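Local coordinates for protein succinate-semialdehyde dehydrogenase (NAD(P)(+)) (Marinobacter aquaeolei, PDB 3RH9) that probably oxidises succinate semialdehyde to succinate with NAD(P)+, as a member of the aldehyde dehydrogenase family, at residues E10-Y15 with T186-I191; D50-V55 with C222-V227; T151-P156 with A165-A170; S178-A183 with V207-G212. All blocks are in the same frame, centred on the assembly; numbering follows the deposited sequence.

Interaction 1. Residues E10-Y15 with T186-I191; sequences ENLTGY and TPLTMI
Leu12 and Ile191 bring the two backbones together, with their CA atoms 6.9 Å apart: the extended chain of 10-15 passes beside the first turn of helix 188-197. That turn is tied by the backbone bond from Ile191 N to Pro187 O (2.9 Å), while no hydrogen bond links the two segments. Ile191 directs its CB at the N-terminal chain. Its CG1 branch lies beside the backbone N (chi1 -66°) and continues fully extended, which delivers CD1 into the fork of Leu12, 3.7 Å from Leu12 CD1 and 3.7 Å from Leu12 CD2. The two side chains run at about a right angle to one another, and the other branch of Ile191, CG2, faces the carbonyl oxygen of Asn11. Helix 188-197 is the crossover between the parallel strands 178-181 and 207-209 of the Rossmann-like coenzyme domain of aldehyde dehydrogenases, and the N-terminal chain passes this turn before Tyr15 pairs its backbone with Leu209 of the edge strand. Nearly one turn earlier, Leu188 sends CD2 to within 4.2 Å of CD2 of Leu12, a looser methyl-to-methyl touch made at an oblique angle. Leu12 also rests on Val43 and Pro44, and Leu188 on Ile40 and Ala41, which brings strand 39-44 against the same apolar patch. Thr13 turns away from the helix, and its OG1 bonds to Asp22.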
loop_
_atom_site.group_PDB
_atom_site.type_symbol
_atom_site.label_atom_id
_atom_site.label_comp_id
_atom_site.label_asym_id
_atom_site.label_seq_id
_atom_site.Cartn_x
_atom_site.Cartn_y
_atom_site.Cartn_z
ATOM N N GLU A 10 2.652 -13.718 35.403
ATOM C CA GLU A 10 1.939 -14.813 36.079
ATOM C C GLU A 10 1.188 -15.701 35.101
ATOM O O GLU A 10 0.734 -16.790 35.446
ATOM C CB GLU A 10 0.939 -14.264 37.087
ATOM C CG GLU A 10 1.521 -13.927 38.448
ATOM C CD GLU A 10 0.524 -13.175 39.307
ATOM O OE1 GLU A 10 0.121 -12.057 38.911
ATOM O OE2 GLU A 10 0.137 -13.708 40.372
ATOM N N ASN A 11 1.044 -15.215 33.877
ATOM C CA ASN A 11 0.448 -16.011 32.824
ATOM C C ASN A 11 1.400 -16.109 31.663
ATOM O O ASN A 11 1.584 -15.156 30.911
ATOM C CB ASN A 11 -0.875 -15.415 32.398
ATOM C CG ASN A 11 -1.913 -15.518 33.482
ATOM O OD1 ASN A 11 -2.455 -16.599 33.737
ATOM N ND2 ASN A 11 -2.194 -14.395 34.141
ATOM N N LEU A 12 2.028 -17.269 31.547
ATOM C CA LEU A 12 3.027 -17.502 30.526
ATOM C C LEU A 12 2.370 -18.375 29.471
ATOM O O LEU A 12 2.581 -19.577 29.413
ATOM C CB LEU A 12 4.252 -18.184 31.140
ATOM C CG LEU A 12 5.611 -17.654 30.687
ATOM C CD1 LEU A 12 5.830 -17.973 29.213
ATOM C CD2 LEU A 12 5.752 -16.152 30.933
ATOM N N THR A 13 1.547 -17.757 28.646
ATOM C CA THR A 13 0.752 -18.489 27.678
ATOM C C THR A 13 0.135 -17.459 26.754
ATOM O O THR A 13 0.359 -16.258 26.914
ATOM C CB THR A 13 -0.360 -19.297 28.378
ATOM O OG1 THR A 13 -1.223 -19.888 27.405
ATOM C CG2 THR A 13 -1.188 -18.405 29.286
ATOM N N GLY A 14 -0.643 -17.926 25.788
ATOM C CA GLY A 14 -1.277 -17.028 24.843
ATOM C C GLY A 14 -2.427 -16.245 25.435
ATOM O O GLY A 14 -2.731 -16.337 26.625
ATOM N N TYR A 15 -3.073 -15.457 24.593
ATOM C CA TYR A 15 -4.187 -14.649 25.041
ATOM C C TYR A 15 -5.212 -14.583 23.944
ATOM O O TYR A 15 -5.060 -13.826 22.986
ATOM C CB TYR A 15 -3.726 -13.241 25.384
ATOM C CG TYR A 15 -4.765 -12.414 26.108
ATOM C CD1 TYR A 15 -5.707 -11.665 25.406
ATOM C CD2 TYR A 15 -4.799 -12.380 27.490
ATOM C CE1 TYR A 15 -6.646 -10.900 26.068
ATOM C CE2 TYR A 15 -5.740 -11.619 28.168
ATOM C CZ TYR A 15 -6.657 -10.880 27.452
ATOM O OH TYR A 15 -7.571 -10.124 28.141
ATOM N N THR A 186 11.989 -12.600 22.073
ATOM C CA THR A 186 11.476 -11.602 23.012
ATOM C C THR A 186 9.963 -11.643 23.210
ATOM O O THR A 186 9.279 -10.654 22.967
ATOM C CB THR A 186 11.893 -10.180 22.591
ATOM O OG1 THR A 186 11.669 -10.021 21.184
ATOM C CG2 THR A 186 13.371 -9.935 22.913
ATOM N N PRO A 187 9.441 -12.782 23.683
ATOM C CA PRO A 187 8.002 -12.927 23.903
ATOM C C PRO A 187 7.558 -12.344 25.247
ATOM O O PRO A 187 6.388 -12.022 25.416
ATOM C CB PRO A 187 7.809 -14.440 23.937
ATOM C CG PRO A 187 9.180 -15.047 23.917
ATOM C CD PRO A 187 10.169 -13.977 24.127
ATOM N N LEU A 188 8.478 -12.208 26.191
ATOM C CA LEU A 188 8.092 -11.891 27.560
ATOM C C LEU A 188 7.648 -10.447 27.719
ATOM O O LEU A 188 6.826 -10.127 28.582
ATOM C CB LEU A 188 9.223 -12.210 28.547
ATOM C CG LEU A 188 9.907 -13.570 28.377
ATOM C CD1 LEU A 188 11.156 -13.619 29.231
ATOM C CD2 LEU A 188 8.953 -14.731 28.678
ATOM N N THR A 189 8.202 -9.565 26.900
ATOM C CA THR A 189 7.810 -8.178 26.983
ATOM C C THR A 189 6.377 -8.153 26.505
ATOM O O THR A 189 5.547 -7.416 27.028
ATOM C CB THR A 189 8.715 -7.272 26.135
ATOM O OG1 THR A 189 10.012 -7.242 26.725
ATOM C CG2 THR A 189 8.198 -5.859 26.107
HETATM N N MSE A 190 6.088 -8.994 25.517
HETATM C CA MSE A 190 4.760 -9.046 24.940
HETATM C C MSE A 190 3.774 -9.569 25.979
HETATM O O MSE A 190 2.680 -9.019 26.165
HETATM C CB MSE A 190 4.738 -9.920 23.683
HETATM C CG MSE A 190 3.513 -9.667 22.816
HETATM SE SE MSE A 190 3.463 -7.774 22.295
HETATM C CE MSE A 190 1.561 -7.514 22.219
ATOM N N ILE A 191 4.167 -10.637 26.656
ATOM C CA ILE A 191 3.313 -11.189 27.681
ATOM C C ILE A 191 3.018 -10.130 28.746
ATOM O O ILE A 191 1.870 -9.955 29.155
ATOM C CB ILE A 191 3.901 -12.478 28.277
ATOM C CG1 ILE A 191 3.927 -13.561 27.203
ATOM C CG2 ILE A 191 3.057 -12.949 29.439
ATOM C CD1 ILE A 191 4.558 -14.831 27.645
#

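Interaction 2. Residues D50-V55 with C222-V227; sequences DVVAAV and CEHKDV
Val55 places CG1 over one face of the His224 imidazole, 3.9 Å from the ring centroid and 17° off the ring normal, a CH-pi contact shifted toward the CD2-NE2 side: CG1 is 3.7 Å from CD2 of His224. The same methyl reaches Val227 CG2 at 3.8 Å and Asp226 CB at 4.0 Å, and Val55 CG2 also meets Val227 CG2, the two valines crossing at about a right angle. Val52, one turn earlier, adds a distant methyl at CE1 of His224. The ring stands against the helix because His224 carries CG trans to its backbone N (chi1 -156°), and Asp226 N lies in the ring plane at its edge. His224 is where the chain leaves helix 214-223, entering a type I turn to Val227 with a weak closing bond. A serine at His224 would probably leave Val55 CG1 without the flat surface it rests on and open a gap between helix 48-61 and the turn. Outward, Val55 also rests on Val179 of strand 178-181, while Val51 and Val52 pack on helix 214-223. That helix, leading through this turn into strand 229-233 of the largely parallel sheet, is a crossover element of the Rossmann-like coenzyme domain, and helix 48-61 packs beside it.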
loop_
_atom_site.group_PDB
_atom_site.type_symbol
_atom_site.label_atom_id
_atom_site.label_comp_id
_atom_site.label_asym_id
_atom_site.label_seq_id
_atom_site.Cartn_x
_atom_site.Cartn_y
_atom_site.Cartn_z
ATOM N N ASP A 50 -4.844 -22.843 17.777
ATOM C CA ASP A 50 -4.781 -21.679 18.658
ATOM C C ASP A 50 -4.758 -20.381 17.860
ATOM O O ASP A 50 -5.399 -19.384 18.246
ATOM C CB ASP A 50 -3.529 -21.713 19.538
ATOM C CG ASP A 50 -3.712 -22.531 20.801
ATOM O OD1 ASP A 50 -4.760 -23.193 20.946
ATOM O OD2 ASP A 50 -2.794 -22.509 21.650
ATOM N N VAL A 51 -3.992 -20.380 16.769
ATOM C CA VAL A 51 -3.882 -19.190 15.934
ATOM C C VAL A 51 -5.212 -18.932 15.212
ATOM O O VAL A 51 -5.614 -17.789 15.050
ATOM C CB VAL A 51 -2.704 -19.286 14.936
ATOM C CG1 VAL A 51 -2.540 -17.996 14.210
ATOM C CG2 VAL A 51 -1.425 -19.597 15.660
ATOM N N VAL A 52 -5.901 -19.999 14.805
ATOM C CA VAL A 52 -7.223 -19.877 14.204
ATOM C C VAL A 52 -8.266 -19.385 15.217
ATOM O O VAL A 52 -9.167 -18.607 14.875
ATOM C CB VAL A 52 -7.685 -21.204 13.578
ATOM C CG1 VAL A 52 -9.085 -21.068 13.017
ATOM C CG2 VAL A 52 -6.722 -21.641 12.488
ATOM N N ALA A 53 -8.143 -19.831 16.464
ATOM C CA ALA A 53 -9.005 -19.336 17.539
ATOM C C ALA A 53 -8.796 -17.842 17.740
ATOM O O ALA A 53 -9.759 -17.077 17.857
ATOM C CB ALA A 53 -8.735 -20.080 18.841
ATOM N N ALA A 54 -7.530 -17.437 17.800
ATOM C CA ALA A 54 -7.173 -16.025 17.900
ATOM C C ALA A 54 -7.961 -15.197 16.896
ATOM O O ALA A 54 -8.518 -14.149 17.244
ATOM C CB ALA A 54 -5.682 -15.836 17.674
ATOM N N VAL A 55 -7.988 -15.670 15.647
ATOM C CA VAL A 55 -8.666 -14.966 14.568
ATOM C C VAL A 55 -10.182 -14.973 14.777
ATOM O O VAL A 55 -10.829 -13.942 14.637
ATOM C CB VAL A 55 -8.312 -15.547 13.189
ATOM C CG1 VAL A 55 -9.029 -14.783 12.104
ATOM C CG2 VAL A 55 -6.819 -15.479 12.957
ATOM N N CYS A 222 -1.469 -15.657 6.897
ATOM C CA CYS A 222 -1.457 -15.462 5.441
ATOM C C CYS A 222 -2.678 -16.061 4.752
ATOM O O CYS A 222 -3.209 -15.483 3.817
ATOM C CB CYS A 222 -0.200 -16.068 4.812
ATOM S SG CYS A 222 1.312 -15.165 5.199
ATOM N N GLU A 223 -3.111 -17.231 5.210
ATOM C CA GLU A 223 -4.130 -17.994 4.503
ATOM C C GLU A 223 -5.526 -17.584 4.896
ATOM O O GLU A 223 -6.459 -17.747 4.132
ATOM C CB GLU A 223 -3.972 -19.481 4.771
ATOM C CG GLU A 223 -2.778 -20.092 4.080
ATOM C CD GLU A 223 -2.657 -21.594 4.339
ATOM O OE1 GLU A 223 -3.549 -22.172 5.008
ATOM O OE2 GLU A 223 -1.664 -22.193 3.871
ATOM N N HIS A 224 -5.681 -17.062 6.098
ATOM C CA HIS A 224 -7.022 -16.842 6.597
ATOM C C HIS A 224 -7.720 -15.692 5.895
ATOM O O HIS A 224 -7.144 -14.627 5.739
ATOM C CB HIS A 224 -7.041 -16.637 8.117
ATOM C CG HIS A 224 -8.362 -16.976 8.733
ATOM N ND1 HIS A 224 -8.592 -18.160 9.397
ATOM C CD2 HIS A 224 -9.543 -16.315 8.726
ATOM C CE1 HIS A 224 -9.848 -18.198 9.807
ATOM N NE2 HIS A 224 -10.445 -17.090 9.414
ATOM N N LYS A 225 -8.976 -15.920 5.505
ATOM C CA LYS A 225 -9.797 -14.931 4.815
ATOM C C LYS A 225 -10.377 -13.857 5.724
ATOM O O LYS A 225 -10.930 -12.876 5.242
ATOM C CB LYS A 225 -10.935 -15.615 4.069
ATOM C CG LYS A 225 -10.495 -16.321 2.777
ATOM C CD LYS A 225 -11.640 -17.159 2.171
ATOM C CE LYS A 225 -11.233 -17.824 0.861
ATOM N NZ LYS A 225 -12.412 -18.451 0.189
ATOM N N ASP A 226 -10.277 -14.032 7.035
ATOM C CA ASP A 226 -10.733 -12.983 7.936
ATOM C C ASP A 226 -9.595 -12.097 8.404
ATOM O O ASP A 226 -9.809 -11.192 9.210
ATOM C CB ASP A 226 -11.484 -13.557 9.129
ATOM C CG ASP A 226 -12.807 -14.156 8.732
ATOM O OD1 ASP A 226 -13.265 -13.864 7.597
ATOM O OD2 ASP A 226 -13.373 -14.924 9.543
ATOM N N VAL A 227 -8.388 -12.361 7.910
ATOM C CA VAL A 227 -7.276 -11.458 8.171
ATOM C C VAL A 227 -6.912 -10.677 6.917
ATOM O O VAL A 227 -5.978 -11.025 6.221
ATOM C CB VAL A 227 -6.051 -12.186 8.723
ATOM C CG1 VAL A 227 -4.982 -11.196 9.082
ATOM C CG2 VAL A 227 -6.437 -12.961 9.939
#

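Interaction 3. Residues T151-P156 with A165-A170; sequences TGLIVP and AKKLSA
Leu153 and Lys167 provide most of the apolar contact between strand 151-154 and helix 165-170, whose axes run nearly antiparallel at 161° and approach to 9.1 Å. Leu153 points at the helix and lays CD1 against CB of Lys167 at 3.7 Å; the same methyl reaches CB of Leu168 at 4.2 Å, so it sits where two consecutive helix residues meet. The aliphatic part of Lys167 slides past both Leu153 and Val155 in the opposite sense. Its extended chi2 and chi3 carry CE to 4.0 Å from CG1 of Val155 and 3.7 Å from the carbonyl oxygen of Ile154, and a bend at the last torsion (chi4 -61°) then turns NZ toward its partners. No hydrogen bond joins the two segments. The polar interactions are made with other partners: the ammonium of Lys167 forms a salt bridge with Glu465 and hydrogen bonds with Ser231 and Thr233, three partners that fix the tip of a buried lysine. Within the helix, Ala165 O accepts from both N and OG of Ser169, which turns that hydroxyl back onto its own backbone. The side chain of Lys167 comes within about 5 Å of that of Glu256, the predicted active-site residue. Strand, antiparallel helix and the following parallel strand 178-181 make a beta-alpha-beta unit of the Rossmann-like coenzyme domain, with this end of it turned toward the probable catalytic centre.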
loop_
_atom_site.group_PDB
_atom_site.type_symbol
_atom_site.label_atom_id
_atom_site.label_comp_id
_atom_site.label_asym_id
_atom_site.label_seq_id
_atom_site.Cartn_x
_atom_site.Cartn_y
_atom_site.Cartn_z
ATOM N N THR A 151 -6.585 -7.788 11.903
ATOM C CA THR A 151 -5.223 -7.716 11.397
ATOM C C THR A 151 -4.259 -8.604 12.162
ATOM O O THR A 151 -4.463 -8.894 13.322
ATOM C CB THR A 151 -4.696 -6.272 11.409
ATOM O OG1 THR A 151 -4.741 -5.749 12.744
ATOM C CG2 THR A 151 -5.562 -5.414 10.525
ATOM N N GLY A 152 -3.203 -9.030 11.493
ATOM C CA GLY A 152 -2.124 -9.727 12.148
ATOM C C GLY A 152 -0.965 -8.783 12.331
ATOM O O GLY A 152 -0.431 -8.254 11.363
ATOM N N LEU A 153 -0.586 -8.558 13.581
ATOM C CA LEU A 153 0.541 -7.696 13.903
ATOM C C LEU A 153 1.796 -8.530 14.225
ATOM O O LEU A 153 1.837 -9.240 15.259
ATOM C CB LEU A 153 0.179 -6.795 15.086
ATOM C CG LEU A 153 -1.098 -5.966 14.936
ATOM C CD1 LEU A 153 -1.097 -4.812 15.900
ATOM C CD2 LEU A 153 -1.217 -5.447 13.539
ATOM N N ILE A 154 2.806 -8.453 13.352
ATOM C CA ILE A 154 4.018 -9.258 13.506
ATOM C C ILE A 154 5.252 -8.394 13.726
ATOM O O ILE A 154 5.583 -7.537 12.889
ATOM C CB ILE A 154 4.231 -10.164 12.285
ATOM C CG1 ILE A 154 2.895 -10.723 11.817
ATOM C CG2 ILE A 154 5.198 -11.287 12.590
ATOM C CD1 ILE A 154 3.035 -11.697 10.669
ATOM N N VAL A 155 5.931 -8.617 14.852
ATOM C CA VAL A 155 7.035 -7.743 15.257
ATOM C C VAL A 155 8.323 -8.523 15.527
ATOM O O VAL A 155 8.267 -9.715 15.811
ATOM C CB VAL A 155 6.656 -6.877 16.482
ATOM C CG1 VAL A 155 5.420 -6.023 16.170
ATOM C CG2 VAL A 155 6.430 -7.750 17.706
ATOM N N PRO A 156 9.492 -7.853 15.410
ATOM C CA PRO A 156 10.787 -8.501 15.593
ATOM C C PRO A 156 11.234 -8.347 17.029
ATOM O O PRO A 156 10.498 -7.817 17.855
ATOM C CB PRO A 156 11.720 -7.666 14.703
ATOM C CG PRO A 156 10.948 -6.497 14.247
ATOM C CD PRO A 156 9.681 -6.445 15.034
ATOM N N ALA A 165 3.853 -1.135 19.642
ATOM C CA ALA A 165 3.153 0.085 20.043
ATOM C C ALA A 165 2.738 0.917 18.836
ATOM O O ALA A 165 1.658 1.511 18.827
ATOM C CB ALA A 165 4.007 0.910 20.983
ATOM N N LYS A 166 3.607 0.957 17.825
ATOM C CA LYS A 166 3.322 1.672 16.587
ATOM C C LYS A 166 2.128 1.043 15.883
ATOM O O LYS A 166 1.279 1.737 15.333
ATOM C CB LYS A 166 4.525 1.651 15.632
ATOM C CG LYS A 166 5.815 2.285 16.166
ATOM C CD LYS A 166 6.985 1.983 15.225
ATOM C CE LYS A 166 8.224 2.807 15.560
ATOM N NZ LYS A 166 9.337 2.639 14.549
ATOM N N LYS A 167 2.062 -0.276 15.894
ATOM C CA LYS A 167 1.043 -0.948 15.112
ATOM C C LYS A 167 -0.303 -0.956 15.818
ATOM O O LYS A 167 -1.339 -0.805 15.187
ATOM C CB LYS A 167 1.470 -2.378 14.765
ATOM C CG LYS A 167 2.759 -2.483 13.990
ATOM C CD LYS A 167 2.999 -3.911 13.510
ATOM C CE LYS A 167 4.344 -4.031 12.820
ATOM N NZ LYS A 167 4.426 -3.152 11.624
ATOM N N LEU A 168 -0.282 -1.139 17.132
ATOM C CA LEU A 168 -1.510 -1.391 17.872
ATOM C C LEU A 168 -2.261 -0.105 18.173
ATOM O O LEU A 168 -3.481 -0.078 18.146
ATOM C CB LEU A 168 -1.218 -2.171 19.144
ATOM C CG LEU A 168 -2.461 -2.640 19.892
ATOM C CD1 LEU A 168 -3.515 -3.124 18.906
ATOM C CD2 LEU A 168 -2.123 -3.713 20.940
ATOM N N SER A 169 -1.528 0.964 18.440
ATOM C CA SER A 169 -2.132 2.279 18.588
ATOM C C SER A 169 -2.939 2.691 17.354
ATOM O O SER A 169 -4.018 3.270 17.478
ATOM C CB SER A 169 -1.066 3.318 18.879
ATOM O OG SER A 169 -0.009 3.214 17.945
ATOM N N ALA A 170 -2.422 2.404 16.161
ATOM C CA ALA A 170 -3.146 2.737 14.926
ATOM C C ALA A 170 -4.306 1.773 14.673
ATOM O O ALA A 170 -5.382 2.184 14.273
ATOM C CB ALA A 170 -2.204 2.788 13.728
#

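Interaction 4. Residues S178-A183 with V207-G212; sequences SVIKPA and VNLVMG
Ile180 joins the two parallel strands through both its backbone groups, which straddle Leu209: Val210 N donates to Ile180 O at 2.9 Å and almost straight (174°), and Ile180 N donates to Asn208 O along a more bent path (143°). Past the strand ends a water bridges the chains, giving a hydrogen bond to Pro182 O (3.0 Å) and taking one from Gly212 N (3.0 Å). Lys181 NZ adds a weak bond to Gly212 O at 3.4 Å. At the backbone angles of Gly212 a CB would collide with the carbonyl oxygen of Met211. The lysine chain, trans at chi1 (-161°) and kinked at chi2, crosses Val210 at about a right angle, CB lying 4.1 Å from CG2 of Val210. A methionine in place of Lys181 carries no ammonium, so Gly212 O would probably be left without that weak bond and the loop there less restrained. Apolar packing covers both faces of the strand pair: Val179 CG1 meets Val210 CG2 at 3.9 Å, toward helix 48-61, and Pro182 CD meets Leu209 CD1 at 3.6 Å, on the side where Ile180 and Leu209 lie against helix 188-197. Backbone bonding thus sets the parallel pairing, whereas the bridging water, with a weak contribution from Lys181, continues the link past the strands.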
loop_
_atom_site.group_PDB
_atom_site.type_symbol
_atom_site.label_atom_id
_atom_site.label_comp_id
_atom_site.label_asym_id
_atom_site.label_seq_id
_atom_site.Cartn_x
_atom_site.Cartn_y
_atom_site.Cartn_z
ATOM N N SER A 178 -7.020 -7.351 16.593
ATOM C CA SER A 178 -5.739 -7.804 16.097
ATOM C C SER A 178 -5.286 -9.120 16.725
ATOM O O SER A 178 -5.663 -9.467 17.841
ATOM C CB SER A 178 -4.688 -6.710 16.290
ATOM O OG SER A 178 -4.731 -6.180 17.604
ATOM N N VAL A 179 -4.483 -9.854 15.971
ATOM C CA VAL A 179 -3.850 -11.060 16.451
ATOM C C VAL A 179 -2.365 -10.751 16.463
ATOM O O VAL A 179 -1.818 -10.320 15.448
ATOM C CB VAL A 179 -4.137 -12.209 15.502
ATOM C CG1 VAL A 179 -3.312 -13.418 15.873
ATOM C CG2 VAL A 179 -5.605 -12.529 15.506
ATOM N N ILE A 180 -1.709 -10.932 17.609
ATOM C CA ILE A 180 -0.343 -10.426 17.779
ATOM C C ILE A 180 0.743 -11.489 17.936
ATOM O O ILE A 180 0.624 -12.369 18.788
ATOM C CB ILE A 180 -0.252 -9.450 18.953
ATOM C CG1 ILE A 180 -1.089 -8.203 18.643
ATOM C CG2 ILE A 180 1.223 -9.101 19.229
ATOM C CD1 ILE A 180 -1.000 -7.089 19.665
ATOM N N LYS A 181 1.806 -11.375 17.129
ATOM C CA LYS A 181 2.881 -12.355 17.129
ATOM C C LYS A 181 4.276 -11.751 17.322
ATOM O O LYS A 181 4.840 -11.180 16.392
ATOM C CB LYS A 181 2.851 -13.157 15.827
ATOM C CG LYS A 181 3.598 -14.486 15.885
ATOM C CD LYS A 181 5.080 -14.282 16.056
ATOM C CE LYS A 181 5.866 -15.495 15.593
ATOM N NZ LYS A 181 5.023 -16.707 15.768
ATOM N N PRO A 182 4.860 -11.912 18.524
ATOM C CA PRO A 182 6.202 -11.384 18.784
ATOM C C PRO A 182 7.282 -12.374 18.382
ATOM O O PRO A 182 6.992 -13.543 18.116
ATOM C CB PRO A 182 6.200 -11.218 20.299
ATOM C CG PRO A 182 5.418 -12.407 20.761
ATOM C CD PRO A 182 4.334 -12.637 19.698
ATOM N N ALA A 183 8.521 -11.898 18.327
ATOM C CA ALA A 183 9.662 -12.754 18.041
ATOM C C ALA A 183 9.859 -13.743 19.201
ATOM O O ALA A 183 9.659 -13.387 20.358
ATOM C CB ALA A 183 10.897 -11.898 17.838
ATOM N N VAL A 207 -7.659 -7.646 21.329
ATOM C CA VAL A 207 -6.251 -7.995 21.247
ATOM C C VAL A 207 -6.097 -9.476 21.549
ATOM O O VAL A 207 -6.831 -10.027 22.356
ATOM C CB VAL A 207 -5.414 -7.180 22.219
ATOM C CG1 VAL A 207 -5.639 -5.704 21.986
ATOM C CG2 VAL A 207 -5.780 -7.537 23.627
ATOM N N ASN A 208 -5.159 -10.117 20.861
ATOM C CA ASN A 208 -4.900 -11.548 20.992
ATOM C C ASN A 208 -3.417 -11.824 20.774
ATOM O O ASN A 208 -2.790 -11.219 19.906
ATOM C CB ASN A 208 -5.719 -12.352 19.987
ATOM C CG ASN A 208 -7.183 -11.988 20.009
ATOM O OD1 ASN A 208 -7.624 -11.075 19.310
ATOM N ND2 ASN A 208 -7.951 -12.711 20.801
ATOM N N LEU A 209 -2.873 -12.739 21.570
ATOM C CA LEU A 209 -1.454 -13.049 21.552
ATOM C C LEU A 209 -1.207 -14.504 21.157
ATOM O O LEU A 209 -1.741 -15.418 21.757
ATOM C CB LEU A 209 -0.844 -12.735 22.921
ATOM C CG LEU A 209 0.631 -13.086 23.170
ATOM C CD1 LEU A 209 1.532 -12.608 22.029
ATOM C CD2 LEU A 209 1.102 -12.531 24.533
ATOM N N VAL A 210 -0.406 -14.704 20.122
ATOM C CA VAL A 210 -0.001 -16.037 19.722
ATOM C C VAL A 210 1.527 -16.108 19.691
ATOM O O VAL A 210 2.185 -15.120 19.385
ATOM C CB VAL A 210 -0.574 -16.385 18.365
ATOM C CG1 VAL A 210 -2.083 -16.525 18.468
ATOM C CG2 VAL A 210 -0.219 -15.308 17.379
HETATM N N MSE A 211 2.081 -17.261 20.058
HETATM C CA MSE A 211 3.524 -17.439 20.090
HETATM C C MSE A 211 3.893 -18.837 19.714
HETATM O O MSE A 211 3.107 -19.758 19.884
HETATM C CB MSE A 211 4.061 -17.179 21.471
HETATM C CG MSE A 211 3.229 -16.183 22.200
HETATM SE SE MSE A 211 3.978 -15.692 23.899
HETATM C CE MSE A 211 4.547 -13.905 23.409
ATOM N N GLY A 212 5.107 -18.983 19.205
ATOM C CA GLY A 212 5.629 -20.280 18.836
ATOM C C GLY A 212 6.324 -20.234 17.497
ATOM O O GLY A 212 6.917 -19.226 17.119
HETATM O O HOH W 1 6.671 -16.398 18.814
#

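From the N terminus, 10-15 opens interaction 1 and 50-55 opens interaction 2. The short loop of interaction 3 (151-156 to 165-170) then forms wholly within both, before interaction 4 begins at 178-183. Interaction 1 closes at 186-191, crossing interactions 2 and 4; interaction 4 closes at 207-212, and interaction 2, which encloses it, closes last at 222-227. Neighbouring strands 151-154 and 178-181 join interactions 3 and 4 through backbone bonds such as Thr151 O to Val179 N. Interaction 1 adds the N-terminal chain at edge strand 207-209 and its crossover helix. Interaction 2 joins helix 48-61 to the turn after helix 214-223, and Ala54 touches Val210 of interaction 4 on the sheet's other face.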